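Local structure of D-aminopeptidase (Burkholderia sp. LK4, 5TZB) at residues G85-N90 against R281-L286; R123-A128 against A164-A169; G151-I156 against A364-L369; G236-H241 against L375-E380. The protein probably removes N-terminal beta-amino acids from peptides, as a beta-aminopeptidase of peptidase family S58 related to the Ntn hydrolases. All coordinates share one frame; numbering follows the deposited sequence.

Interaction 1: G85-N90 against R281-L286; sequences GVHVLN and RASVGL
Leu89 and Leu286 supply the apolar part of this contact, in which strand 82-88 and the corner after it lie against helix 272-289. Their CD2 methyls meet at 3.6 Å, Leu89 CD2 to Leu286 CD2, with the two side chains crossing obliquely. Each leucine has CG anti to its own backbone N (chi1 167° in Leu89, 171° in Leu286), which sends the branched ends into the gap between strand and helix. Leu286 also rests on Ile260 of strand 260-266, and Leu89 on Phe301 of strand 298-305, so the methyl pair continues into the sheet beneath the helix.

The second kind of contact gathers around one hydroxyl. Ser283 OG lies 3.9 Å from Leu89 CB and 4.0 Å from Leu89 CD2, near both the root and one tip of the leucine. It also stands 4.0 Å from His87 CD2, approaching the imidazole obliquely. These separations are loose van der Waals approaches with no hydrogen bond. The ring's polar commitment is to another chain: His87 NE2 is hydrogen-bonded to Gln280 OE1 of the second subunit.

Leu89 directs its CB toward the helix at a point where the chain turns a corner, and Leu89 and Asn90 together face Asp299 in a classic beta bulge. This packing of a helix on a beta sheet is consistent with the layered alpha/beta core that S58 peptidases share in outline with Ntn hydrolases. Between 85-90 and 281-286 the adhesion is therefore by dispersion and shape, while the directional bond of His87 is spent on the subunit interface.

Interaction 2: R123-A128 against A164-A169; sequences RDALVA and AHVQRA
Val166 fits between Ala125 and Leu126 where helices 119-129 and 163-172 pack together, a helix-helix contact laid on the five-stranded mixed sheet. The CB of Val166 faces helix 119-129, and its two methyls divide the work. Val166 CG1 touches Leu126 CD2 at 3.7 Å, the two side chains crossing at about a right angle, while Val166 CG2 meets Ala125 CB at 3.9 Å. With CG1 anti to the backbone N (chi1 178°), the valine presents both branches at once. The small Ala125 allows close backbone approach: its CA is 6.8 Å from that of Val166.

One shell out, Leu126 also touches Leu170 further along helix 163-172, and Val145 of strand 144-148, the latter tying the pair to the sheet. On the far side of helix 119-129, Arg123 NH1 donates to Asp124 OD1 at 2.9 Å, almost straight at 172°, and Arg123 also forms a salt bridge with Asp94 of the third subunit. One helix thus serves both an intrachain contact and an interface.

A water bridges the two helices beside the apolar contact. It donates to Ala125 O at 2.7 Å and accepts from Gln167 NE2 at 2.6 Å, and Gln167 NE2 is also bonded to Asn129 OD1.

Interaction 3: G151-I156 against A364-L369; sequences GLLNDI and ARVEGL
Leu153 O accepts a hydrogen bond from Ser361 OG and Leu152 O one from Arg362 NH1, so the loop that carries both leucines is pinned by its carbonyls to the hairpin of strands 359-361 and 364-366. Their side chains then close on the second strand of that hairpin. Leu152 CG lies 3.8 Å from Ala364 CB, with Leu152 CD2 at 4.1 Å from the same methyl. Leu153 reaches in two directions: CD2 stands 3.8 Å from Ala364 O and 4.1 Å from Ala364 CB, and CD1 touches Val366 CG1 at 3.8 Å.

Val366 CG1 sits between its backbone N and carbonyl carbon (chi1 68°), the branch that meets Leu153 CD1, and the two side chains cross at about a right angle. Ala364 and Val366 alternate along the strand with Arg365, whose CB points away, as expected for a two-residue beta repeat. Ile190 of strand 190-191 also touches both leucines.

Apolar branches alone meet the strand here, while main-chain carbonyls take the polar bonds from the hairpin, so backbone polarity and side-chain packing fix the loop on the same small sheet.

Interaction 4: G236-H241 against L375-E380; sequences GEVLRH and LDALRE
Val238 is the first residue of 236-241 to meet helix 371-380, and it does so from within a 3-10 turn that Leu239 N closes by bonding to Gly236 O. Its CA lies 6.3 Å from that of Ala377. The CG2 methyl of Val238, set between the backbone N and the carbonyl carbon, packs on Ala377 CB at 3.7 Å. Its other branch faces a carboxylate: Val238 CG1 is 3.4 Å from Glu380 OE2. Glu380 arrives from the opposite direction with CG anti to its backbone N (chi1 -179°) and the chain extended beyond, so that the carboxylate is laid against the valine. A water ties the two residues together, donating to Val238 O at 3.1 Å and to Glu380 OE2 at 3.3 Å; at such lengths the bridge is probably loose.

Leu239 comes next. Its CB leaves at an angle to the helix, but the end of the side chain comes nearer and sets CD2 3.8 Å from Ala377 CB. That alanine methyl is therefore touched from the loop by two successive residues.

Within the loop itself, the edge of the His241 ring meets Val238 O in the ring plane. His241 ND1 remains 7.0 Å from Glu380 OE1, too far for direct pairing.

The loop belongs to the connection between strands 213-220 and 260-266. It lies along one side of helix 371-380, where Val235 also touches Ala377, while Leu378, pointing away from the loop, packs on Ile28 and Trp383.

Overall arrangement
Interactions 1 and 2 are buried, whereas interactions 3 and 4 are only partly so and lie farther from the chain's centre. Interaction 1 sets a helix on a strand and interaction 2 a helix on a helix, on opposite sides of that centre, their own centres about 27 Å apart; both also touch the third subunit. Interactions 3 and 4 share the C-terminal region, since strand 364-366 leads into helix 371-380, and they touch directly: Leu369 CD1 packs on Leu239 CD1 at 3.7 Å. All four include apolar side-chain contacts, with a hydroxyl added in interaction 1 and a carboxylate in interaction 4. Water bridges link the segments in interactions 2 and 4, while interaction 3 draws on loop carbonyls bonded to a hairpin.

Interaction 1: G85-N90 against R281-L286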
loop_
_atom_site.group_PDB
_atom_site.type_symbol
_atom_site.label_atom_id
_atom_site.label_comp_id
_atom_site.label_asym_id
_atom_site.label_seq_id
_atom_site.Cartn_x
_atom_site.Cartn_y
_atom_site.Cartn_z
ATOM N N GLY C 85 9.407 9.729 -3.079
ATOM C CA GLY C 85 8.470 8.633 -2.990
ATOM C C GLY C 85 9.171 7.356 -3.413
ATOM O O GLY C 85 10.220 7.402 -4.076
ATOM N N VAL C 86 8.596 6.214 -3.045
ATOM C CA VAL C 86 9.179 4.927 -3.413
ATOM C C VAL C 86 8.165 4.043 -4.105
ATOM O O VAL C 86 6.960 4.144 -3.842
ATOM C CB VAL C 86 9.727 4.173 -2.194
ATOM C CG1 VAL C 86 10.886 4.920 -1.592
ATOM C CG2 VAL C 86 8.632 3.948 -1.148
ATOM N N HIS C 87 8.650 3.177 -4.995
ATOM C CA HIS C 87 7.814 2.105 -5.501
ATOM C C HIS C 87 8.561 0.776 -5.525
ATOM O O HIS C 87 9.717 0.702 -5.958
ATOM C CB HIS C 87 7.274 2.383 -6.914
ATOM C CG HIS C 87 6.452 1.245 -7.429
ATOM N ND1 HIS C 87 5.109 1.106 -7.131
ATOM C CD2 HIS C 87 6.796 0.130 -8.120
ATOM C CE1 HIS C 87 4.659 -0.020 -7.653
ATOM N NE2 HIS C 87 5.661 -0.634 -8.259
ATOM N N VAL C 88 7.880 -0.279 -5.088
ATOM C CA VAL C 88 8.487 -1.599 -5.088
ATOM C C VAL C 88 7.790 -2.535 -6.074
ATOM O O VAL C 88 6.636 -2.906 -5.886
ATOM C CB VAL C 88 8.461 -2.250 -3.681
ATOM C CG1 VAL C 88 9.043 -3.653 -3.774
ATOM C CG2 VAL C 88 9.240 -1.408 -2.694
ATOM N N LEU C 89 8.499 -2.880 -7.145
ATOM C CA LEU C 89 8.024 -3.859 -8.107
ATOM C C LEU C 89 8.174 -5.266 -7.531
ATOM O O LEU C 89 7.328 -6.121 -7.762
ATOM C CB LEU C 89 8.796 -3.728 -9.442
ATOM C CG LEU C 89 8.711 -4.821 -10.516
ATOM C CD1 LEU C 89 7.273 -5.174 -10.926
ATOM C CD2 LEU C 89 9.516 -4.358 -11.750
ATOM N N ASN C 90 9.278 -5.511 -6.831
ATOM C CA ASN C 90 9.529 -6.820 -6.218
ATOM C C ASN C 90 10.488 -6.702 -5.043
ATOM O O ASN C 90 11.697 -6.550 -5.239
ATOM C CB ASN C 90 10.104 -7.781 -7.256
ATOM C CG ASN C 90 9.990 -9.245 -6.834
ATOM O OD1 ASN C 90 8.918 -9.847 -6.943
ATOM N ND2 ASN C 90 11.102 -9.828 -6.383
ATOM N N ARG C 281 7.289 4.511 -12.555
ATOM C CA ARG C 281 7.572 4.433 -13.991
ATOM C C ARG C 281 8.933 3.759 -14.227
ATOM O O ARG C 281 9.305 3.458 -15.369
ATOM C CB ARG C 281 7.523 5.820 -14.665
ATOM C CG ARG C 281 6.116 6.489 -14.704
ATOM C CD ARG C 281 5.054 5.460 -14.449
ATOM N NE ARG C 281 3.677 5.731 -14.849
ATOM C CZ ARG C 281 2.690 6.069 -14.024
ATOM N NH1 ARG C 281 2.913 6.294 -12.736
ATOM N NH2 ARG C 281 1.467 6.205 -14.506
ATOM N N ALA C 282 9.685 3.516 -13.157
ATOM C CA ALA C 282 10.905 2.729 -13.288
ATOM C C ALA C 282 10.570 1.293 -13.734
ATOM O O ALA C 282 11.348 0.677 -14.474
ATOM C CB ALA C 282 11.694 2.733 -11.982
ATOM N N SER C 283 9.396 0.793 -13.335
ATOM C CA SER C 283 8.885 -0.515 -13.804
ATOM C C SER C 283 8.816 -0.539 -15.322
ATOM O O SER C 283 9.082 -1.557 -15.955
ATOM C CB SER C 283 7.475 -0.806 -13.274
ATOM O OG SER C 283 7.430 -0.980 -11.865
ATOM N N VAL C 284 8.383 0.578 -15.893
ATOM C CA VAL C 284 8.205 0.671 -17.334
ATOM C C VAL C 284 9.559 0.614 -18.033
ATOM O O VAL C 284 9.731 -0.139 -19.009
ATOM C CB VAL C 284 7.440 1.951 -17.717
ATOM C CG1 VAL C 284 7.270 2.036 -19.218
ATOM C CG2 VAL C 284 6.090 1.964 -17.024
ATOM N N GLY C 285 10.528 1.382 -17.550
ATOM C CA GLY C 285 11.855 1.331 -18.147
ATOM C C GLY C 285 12.501 -0.052 -18.033
ATOM O O GLY C 285 13.030 -0.595 -19.015
ATOM N N LEU C 286 12.439 -0.628 -16.834
ATOM C CA LEU C 286 13.024 -1.947 -16.562
ATOM C C LEU C 286 12.390 -3.034 -17.430
ATOM O O LEU C 286 13.091 -3.891 -17.978
ATOM C CB LEU C 286 12.858 -2.300 -15.071
ATOM C CG LEU C 286 13.197 -3.723 -14.606
ATOM C CD1 LEU C 286 14.669 -4.073 -14.878
ATOM C CD2 LEU C 286 12.837 -3.909 -13.112
#

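Interaction 2: R123-A128 against A164-A169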
loop_
_atom_site.group_PDB
_atom_site.type_symbol
_atom_site.label_atom_id
_atom_site.label_comp_id
_atom_site.label_asym_id
_atom_site.label_seq_id
_atom_site.Cartn_x
_atom_site.Cartn_y
_atom_site.Cartn_z
ATOM N N ARG C 123 24.774 2.469 6.285
ATOM C CA ARG C 123 23.740 3.313 6.863
ATOM C C ARG C 123 24.241 4.036 8.115
ATOM O O ARG C 123 24.067 5.245 8.248
ATOM C CB ARG C 123 22.502 2.487 7.208
ATOM C CG ARG C 123 21.326 3.301 7.748
ATOM C CD ARG C 123 21.119 3.046 9.227
ATOM N NE ARG C 123 19.908 3.684 9.720
ATOM C CZ ARG C 123 19.699 4.037 10.984
ATOM N NH1 ARG C 123 20.626 3.816 11.906
ATOM N NH2 ARG C 123 18.548 4.600 11.320
ATOM N N ASP C 124 24.859 3.297 9.030
ATOM C CA ASP C 124 25.299 3.907 10.280
ATOM C C ASP C 124 26.494 4.830 10.055
ATOM O O ASP C 124 26.722 5.758 10.834
ATOM C CB ASP C 124 25.596 2.835 11.331
ATOM C CG ASP C 124 24.315 2.291 11.983
ATOM O OD1 ASP C 124 23.216 2.553 11.442
ATOM O OD2 ASP C 124 24.403 1.608 13.035
ATOM N N ALA C 125 27.243 4.592 8.981
ATOM C CA ALA C 125 28.328 5.496 8.614
ATOM C C ALA C 125 27.752 6.829 8.139
ATOM O O ALA C 125 28.312 7.883 8.408
ATOM C CB ALA C 125 29.205 4.879 7.540
ATOM N N LEU C 126 26.634 6.780 7.425
ATOM C CA LEU C 126 25.969 7.999 6.973
ATOM C C LEU C 126 25.370 8.760 8.168
ATOM O O LEU C 126 25.366 9.992 8.190
ATOM C CB LEU C 126 24.898 7.660 5.927
ATOM C CG LEU C 126 25.443 7.248 4.550
ATOM C CD1 LEU C 126 24.339 6.830 3.621
ATOM C CD2 LEU C 126 26.235 8.387 3.911
ATOM N N VAL C 127 24.910 8.028 9.186
ATOM C CA VAL C 127 24.453 8.677 10.407
ATOM C C VAL C 127 25.600 9.415 11.102
ATOM O O VAL C 127 25.478 10.605 11.440
ATOM C CB VAL C 127 23.853 7.686 11.403
ATOM C CG1 VAL C 127 23.580 8.396 12.707
ATOM C CG2 VAL C 127 22.577 7.065 10.836
ATOM N N ALA C 128 26.715 8.715 11.300
ATOM C CA ALA C 128 27.876 9.312 11.949
ATOM C C ALA C 128 28.343 10.559 11.209
ATOM O O ALA C 128 28.809 11.511 11.829
ATOM C CB ALA C 128 29.011 8.306 12.046
ATOM N N ALA C 164 35.035 4.176 6.177
ATOM C CA ALA C 164 36.067 4.892 5.437
ATOM C C ALA C 164 35.734 4.896 3.944
ATOM O O ALA C 164 35.972 5.882 3.251
ATOM C CB ALA C 164 37.450 4.274 5.694
ATOM N N HIS C 165 35.169 3.795 3.458
ATOM C CA HIS C 165 34.763 3.706 2.061
ATOM C C HIS C 165 33.572 4.613 1.782
ATOM O O HIS C 165 33.463 5.201 0.706
ATOM C CB HIS C 165 34.440 2.260 1.700
ATOM C CG HIS C 165 35.593 1.333 1.890
ATOM N ND1 HIS C 165 35.469 0.107 2.507
ATOM C CD2 HIS C 165 36.897 1.452 1.543
ATOM C CE1 HIS C 165 36.648 -0.490 2.530
ATOM N NE2 HIS C 165 37.530 0.306 1.954
ATOM N N VAL C 166 32.676 4.729 2.755
ATOM C CA VAL C 166 31.548 5.628 2.619
ATOM C C VAL C 166 32.073 7.065 2.572
ATOM O O VAL C 166 31.584 7.888 1.811
ATOM C CB VAL C 166 30.528 5.468 3.769
ATOM C CG1 VAL C 166 29.410 6.455 3.607
ATOM C CG2 VAL C 166 29.965 4.049 3.802
ATOM N N GLN C 167 33.092 7.355 3.374
ATOM C CA GLN C 167 33.653 8.702 3.413
ATOM C C GLN C 167 34.366 9.067 2.111
ATOM O O GLN C 167 34.263 10.199 1.641
ATOM C CB GLN C 167 34.629 8.835 4.593
ATOM C CG GLN C 167 33.959 8.815 5.940
ATOM C CD GLN C 167 33.137 10.069 6.148
ATOM O OE1 GLN C 167 33.434 11.116 5.568
ATOM N NE2 GLN C 167 32.082 9.968 6.951
ATOM N N ARG C 168 35.027 8.092 1.505
ATOM C CA ARG C 168 35.645 8.265 0.191
ATOM C C ARG C 168 34.606 8.558 -0.899
ATOM O O ARG C 168 34.838 9.407 -1.768
ATOM C CB ARG C 168 36.489 7.025 -0.146
ATOM C CG ARG C 168 37.824 7.003 0.623
ATOM C CD ARG C 168 38.664 5.742 0.420
ATOM N NE ARG C 168 38.751 5.247 -0.947
ATOM C CZ ARG C 168 39.130 4.002 -1.239
ATOM N NH1 ARG C 168 39.429 3.167 -0.252
ATOM N NH2 ARG C 168 39.192 3.576 -2.499
ATOM N N ALA C 169 33.482 7.843 -0.884
ATOM C CA ALA C 169 32.415 8.108 -1.857
ATOM C C ALA C 169 31.827 9.505 -1.646
ATOM O O ALA C 169 31.594 10.248 -2.600
ATOM C CB ALA C 169 31.317 7.045 -1.762
HETATM O O HOH W 1 30.998 8.065 8.355
#

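Interaction 3: G151-I156 against A364-L369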
loop_
_atom_site.group_PDB
_atom_site.type_symbol
_atom_site.label_atom_id
_atom_site.label_comp_id
_atom_site.label_asym_id
_atom_site.label_seq_id
_atom_site.Cartn_x
_atom_site.Cartn_y
_atom_site.Cartn_z
ATOM N N GLY C 151 27.209 -11.636 -4.599
ATOM C CA GLY C 151 27.733 -12.842 -3.971
ATOM C C GLY C 151 28.577 -13.758 -4.838
ATOM O O GLY C 151 29.367 -14.543 -4.324
ATOM N N LEU C 152 28.431 -13.656 -6.155
ATOM C CA LEU C 152 29.183 -14.518 -7.063
ATOM C C LEU C 152 30.633 -14.061 -7.238
ATOM O O LEU C 152 31.568 -14.856 -7.078
ATOM C CB LEU C 152 28.488 -14.592 -8.423
ATOM C CG LEU C 152 28.954 -15.740 -9.326
ATOM C CD1 LEU C 152 28.641 -17.110 -8.716
ATOM C CD2 LEU C 152 28.309 -15.607 -10.693
ATOM N N LEU C 153 30.813 -12.782 -7.556
ATOM C CA LEU C 153 32.132 -12.218 -7.813
ATOM C C LEU C 153 32.786 -11.635 -6.572
ATOM O O LEU C 153 33.999 -11.472 -6.536
ATOM C CB LEU C 153 32.049 -11.141 -8.907
ATOM C CG LEU C 153 31.606 -11.606 -10.295
ATOM C CD1 LEU C 153 31.420 -10.426 -11.242
ATOM C CD2 LEU C 153 32.659 -12.573 -10.848
ATOM N N ASN C 154 31.979 -11.326 -5.559
ATOM C CA ASN C 154 32.465 -10.679 -4.340
ATOM C C ASN C 154 32.325 -11.588 -3.125
ATOM O O ASN C 154 31.382 -12.381 -3.042
ATOM C CB ASN C 154 31.695 -9.376 -4.081
ATOM C CG ASN C 154 32.149 -8.661 -2.819
ATOM O OD1 ASN C 154 33.335 -8.369 -2.650
ATOM N ND2 ASN C 154 31.210 -8.409 -1.908
ATOM N N ASP C 155 33.250 -11.452 -2.182
ATOM C CA ASP C 155 33.170 -12.139 -0.898
ATOM C C ASP C 155 32.140 -11.418 -0.026
ATOM O O ASP C 155 32.486 -10.651 0.872
ATOM C CB ASP C 155 34.552 -12.168 -0.234
ATOM C CG ASP C 155 34.542 -12.834 1.135
ATOM O OD1 ASP C 155 33.663 -13.684 1.393
ATOM O OD2 ASP C 155 35.431 -12.509 1.949
ATOM N N ILE C 156 30.866 -11.676 -0.292
ATOM C CA ILE C 156 29.813 -10.861 0.293
ATOM C C ILE C 156 29.636 -11.147 1.786
ATOM O O ILE C 156 29.146 -10.291 2.529
ATOM C CB ILE C 156 28.464 -11.052 -0.448
ATOM C CG1 ILE C 156 27.523 -9.879 -0.142
ATOM C CG2 ILE C 156 27.825 -12.418 -0.119
ATOM C CD1 ILE C 156 26.214 -9.879 -0.931
ATOM N N ALA C 364 34.516 -17.514 -10.857
ATOM C CA ALA C 364 33.428 -17.202 -11.771
ATOM C C ALA C 364 33.899 -16.174 -12.796
ATOM O O ALA C 364 34.706 -15.290 -12.486
ATOM C CB ALA C 364 32.210 -16.695 -11.004
ATOM N N ARG C 365 33.415 -16.309 -14.024
ATOM C CA ARG C 365 33.773 -15.377 -15.083
ATOM C C ARG C 365 32.523 -14.790 -15.715
ATOM O O ARG C 365 31.577 -15.513 -16.044
ATOM C CB ARG C 365 34.632 -16.066 -16.152
ATOM N N VAL C 366 32.512 -13.475 -15.867
ATOM C CA VAL C 366 31.421 -12.836 -16.569
ATOM C C VAL C 366 32.040 -11.959 -17.662
ATOM O O VAL C 366 33.101 -11.351 -17.471
ATOM C CB VAL C 366 30.512 -12.017 -15.611
ATOM C CG1 VAL C 366 31.243 -10.801 -15.053
ATOM C CG2 VAL C 366 29.229 -11.587 -16.308
ATOM N N GLU C 367 31.404 -11.942 -18.827
ATOM C CA GLU C 367 31.878 -11.132 -19.941
ATOM C C GLU C 367 31.119 -9.819 -19.980
ATOM O O GLU C 367 29.929 -9.773 -19.654
ATOM C CB GLU C 367 31.695 -11.860 -21.273
ATOM C CG GLU C 367 32.641 -13.018 -21.490
ATOM C CD GLU C 367 32.507 -13.630 -22.877
ATOM O OE1 GLU C 367 32.284 -12.872 -23.846
ATOM O OE2 GLU C 367 32.653 -14.867 -22.999
ATOM N N GLY C 368 31.814 -8.749 -20.348
ATOM C CA GLY C 368 31.144 -7.514 -20.699
ATOM C C GLY C 368 30.388 -7.788 -21.986
ATOM O O GLY C 368 30.852 -8.568 -22.820
ATOM N N LEU C 369 29.224 -7.165 -22.136
ATOM C CA LEU C 369 28.401 -7.326 -23.330
ATOM C C LEU C 369 29.215 -7.071 -24.611
ATOM O O LEU C 369 29.186 -7.867 -25.552
ATOM C CB LEU C 369 27.200 -6.390 -23.255
ATOM C CG LEU C 369 26.309 -6.243 -24.488
ATOM C CD1 LEU C 369 25.736 -7.578 -24.949
ATOM C CD2 LEU C 369 25.212 -5.244 -24.172
#

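Interaction 4: G236-H241 against L375-E380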
loop_
_atom_site.group_PDB
_atom_site.type_symbol
_atom_site.label_atom_id
_atom_site.label_comp_id
_atom_site.label_asym_id
_atom_site.label_seq_id
_atom_site.Cartn_x
_atom_site.Cartn_y
_atom_site.Cartn_z
ATOM N N GLY C 236 18.853 -10.185 -26.956
ATOM C CA GLY C 236 19.169 -11.320 -26.104
ATOM C C GLY C 236 19.009 -12.677 -26.783
ATOM O O GLY C 236 19.741 -13.627 -26.478
ATOM N N GLU C 237 18.042 -12.772 -27.692
ATOM C CA GLU C 237 17.738 -14.033 -28.358
ATOM C C GLU C 237 18.866 -14.486 -29.287
ATOM O O GLU C 237 19.018 -15.678 -29.541
ATOM C CB GLU C 237 16.434 -13.908 -29.143
ATOM C CG GLU C 237 15.207 -13.690 -28.259
ATOM C CD GLU C 237 13.902 -13.627 -29.047
ATOM O OE1 GLU C 237 13.914 -13.895 -30.269
ATOM O OE2 GLU C 237 12.856 -13.336 -28.434
ATOM N N VAL C 238 19.668 -13.546 -29.774
ATOM C CA VAL C 238 20.799 -13.910 -30.629
ATOM C C VAL C 238 22.132 -13.775 -29.878
ATOM O O VAL C 238 23.198 -13.690 -30.497
ATOM C CB VAL C 238 20.854 -13.050 -31.924
ATOM C CG1 VAL C 238 19.600 -13.265 -32.757
ATOM C CG2 VAL C 238 21.018 -11.584 -31.588
ATOM N N LEU C 239 22.066 -13.758 -28.546
ATOM C CA LEU C 239 23.273 -13.666 -27.728
ATOM C C LEU C 239 23.367 -14.811 -26.720
ATOM O O LEU C 239 24.148 -14.748 -25.769
ATOM C CB LEU C 239 23.319 -12.318 -26.995
ATOM C CG LEU C 239 23.599 -11.049 -27.806
ATOM C CD1 LEU C 239 23.506 -9.833 -26.911
ATOM C CD2 LEU C 239 24.971 -11.101 -28.482
ATOM N N ARG C 240 22.560 -15.849 -26.910
ATOM C CA ARG C 240 22.591 -16.985 -25.996
ATOM C C ARG C 240 23.908 -17.757 -26.004
ATOM O O ARG C 240 24.247 -18.392 -25.010
ATOM C CB ARG C 240 21.432 -17.948 -26.263
ATOM C CG ARG C 240 20.056 -17.339 -26.042
ATOM C CD ARG C 240 18.987 -18.399 -26.219
ATOM N NE ARG C 240 18.201 -18.183 -27.425
ATOM C CZ ARG C 240 16.877 -18.069 -27.439
ATOM N NH1 ARG C 240 16.183 -18.182 -26.312
ATOM N NH2 ARG C 240 16.245 -17.867 -28.589
ATOM N N HIS C 241 24.649 -17.698 -27.105
ATOM C CA HIS C 241 25.863 -18.511 -27.254
ATOM C C HIS C 241 27.014 -18.051 -26.350
ATOM O O HIS C 241 27.901 -18.835 -26.012
ATOM C CB HIS C 241 26.324 -18.487 -28.719
ATOM C CG HIS C 241 26.617 -17.110 -29.224
ATOM N ND1 HIS C 241 25.622 -16.226 -29.589
ATOM C CD2 HIS C 241 27.789 -16.458 -29.412
ATOM C CE1 HIS C 241 26.169 -15.085 -29.977
ATOM N NE2 HIS C 241 27.483 -15.201 -29.879
ATOM N N LEU C 375 26.288 -4.081 -31.259
ATOM C CA LEU C 375 25.956 -3.530 -32.570
ATOM C C LEU C 375 25.661 -4.657 -33.563
ATOM O O LEU C 375 24.701 -4.554 -34.332
ATOM C CB LEU C 375 27.078 -2.619 -33.081
ATOM C CG LEU C 375 27.196 -1.246 -32.403
ATOM C CD1 LEU C 375 28.481 -0.560 -32.810
ATOM C CD2 LEU C 375 25.998 -0.354 -32.757
ATOM N N ASP C 376 26.440 -5.745 -33.514
ATOM C CA ASP C 376 26.187 -6.894 -34.395
ATOM C C ASP C 376 24.857 -7.568 -34.132
ATOM O O ASP C 376 24.159 -7.986 -35.060
ATOM C CB ASP C 376 27.284 -7.959 -34.275
ATOM C CG ASP C 376 28.569 -7.552 -34.955
ATOM O OD1 ASP C 376 28.533 -6.618 -35.780
ATOM O OD2 ASP C 376 29.609 -8.191 -34.681
ATOM N N ALA C 377 24.550 -7.754 -32.857
ATOM C CA ALA C 377 23.310 -8.402 -32.486
ATOM C C ALA C 377 22.118 -7.524 -32.873
ATOM O O ALA C 377 21.101 -8.032 -33.327
ATOM C CB ALA C 377 23.314 -8.730 -31.016
ATOM N N LEU C 378 22.242 -6.213 -32.691
ATOM C CA LEU C 378 21.186 -5.281 -33.097
ATOM C C LEU C 378 20.908 -5.388 -34.605
ATOM O O LEU C 378 19.746 -5.429 -35.037
ATOM C CB LEU C 378 21.559 -3.844 -32.730
ATOM C CG LEU C 378 21.258 -3.490 -31.270
ATOM C CD1 LEU C 378 21.954 -2.222 -30.885
ATOM C CD2 LEU C 378 19.762 -3.379 -31.049
ATOM N N ARG C 379 21.976 -5.442 -35.403
ATOM C CA ARG C 379 21.813 -5.550 -36.845
ATOM C C ARG C 379 21.140 -6.848 -37.235
ATOM O O ARG C 379 20.229 -6.845 -38.057
ATOM C CB ARG C 379 23.169 -5.469 -37.552
ATOM C CG ARG C 379 23.101 -5.831 -39.033
ATOM C CD ARG C 379 24.489 -5.899 -39.650
ATOM N NE ARG C 379 24.465 -6.075 -41.103
ATOM C CZ ARG C 379 24.557 -5.075 -41.975
ATOM N NH1 ARG C 379 24.533 -5.320 -43.282
ATOM N NH2 ARG C 379 24.666 -3.826 -41.539
ATOM N N GLU C 380 21.522 -7.930 -36.564
ATOM C CA GLU C 380 21.007 -9.268 -36.844
ATOM C C GLU C 380 19.497 -9.382 -36.675
ATOM O O GLU C 380 18.858 -10.183 -37.370
ATOM C CB GLU C 380 21.705 -10.294 -35.935
ATOM C CG GLU C 380 21.286 -11.753 -36.134
ATOM C CD GLU C 380 22.176 -12.729 -35.368
ATOM O OE1 GLU C 380 23.227 -12.297 -34.842
ATOM O OE2 GLU C 380 21.819 -13.925 -35.273
HETATM O O HOH W 2 23.836 -15.304 -33.101
#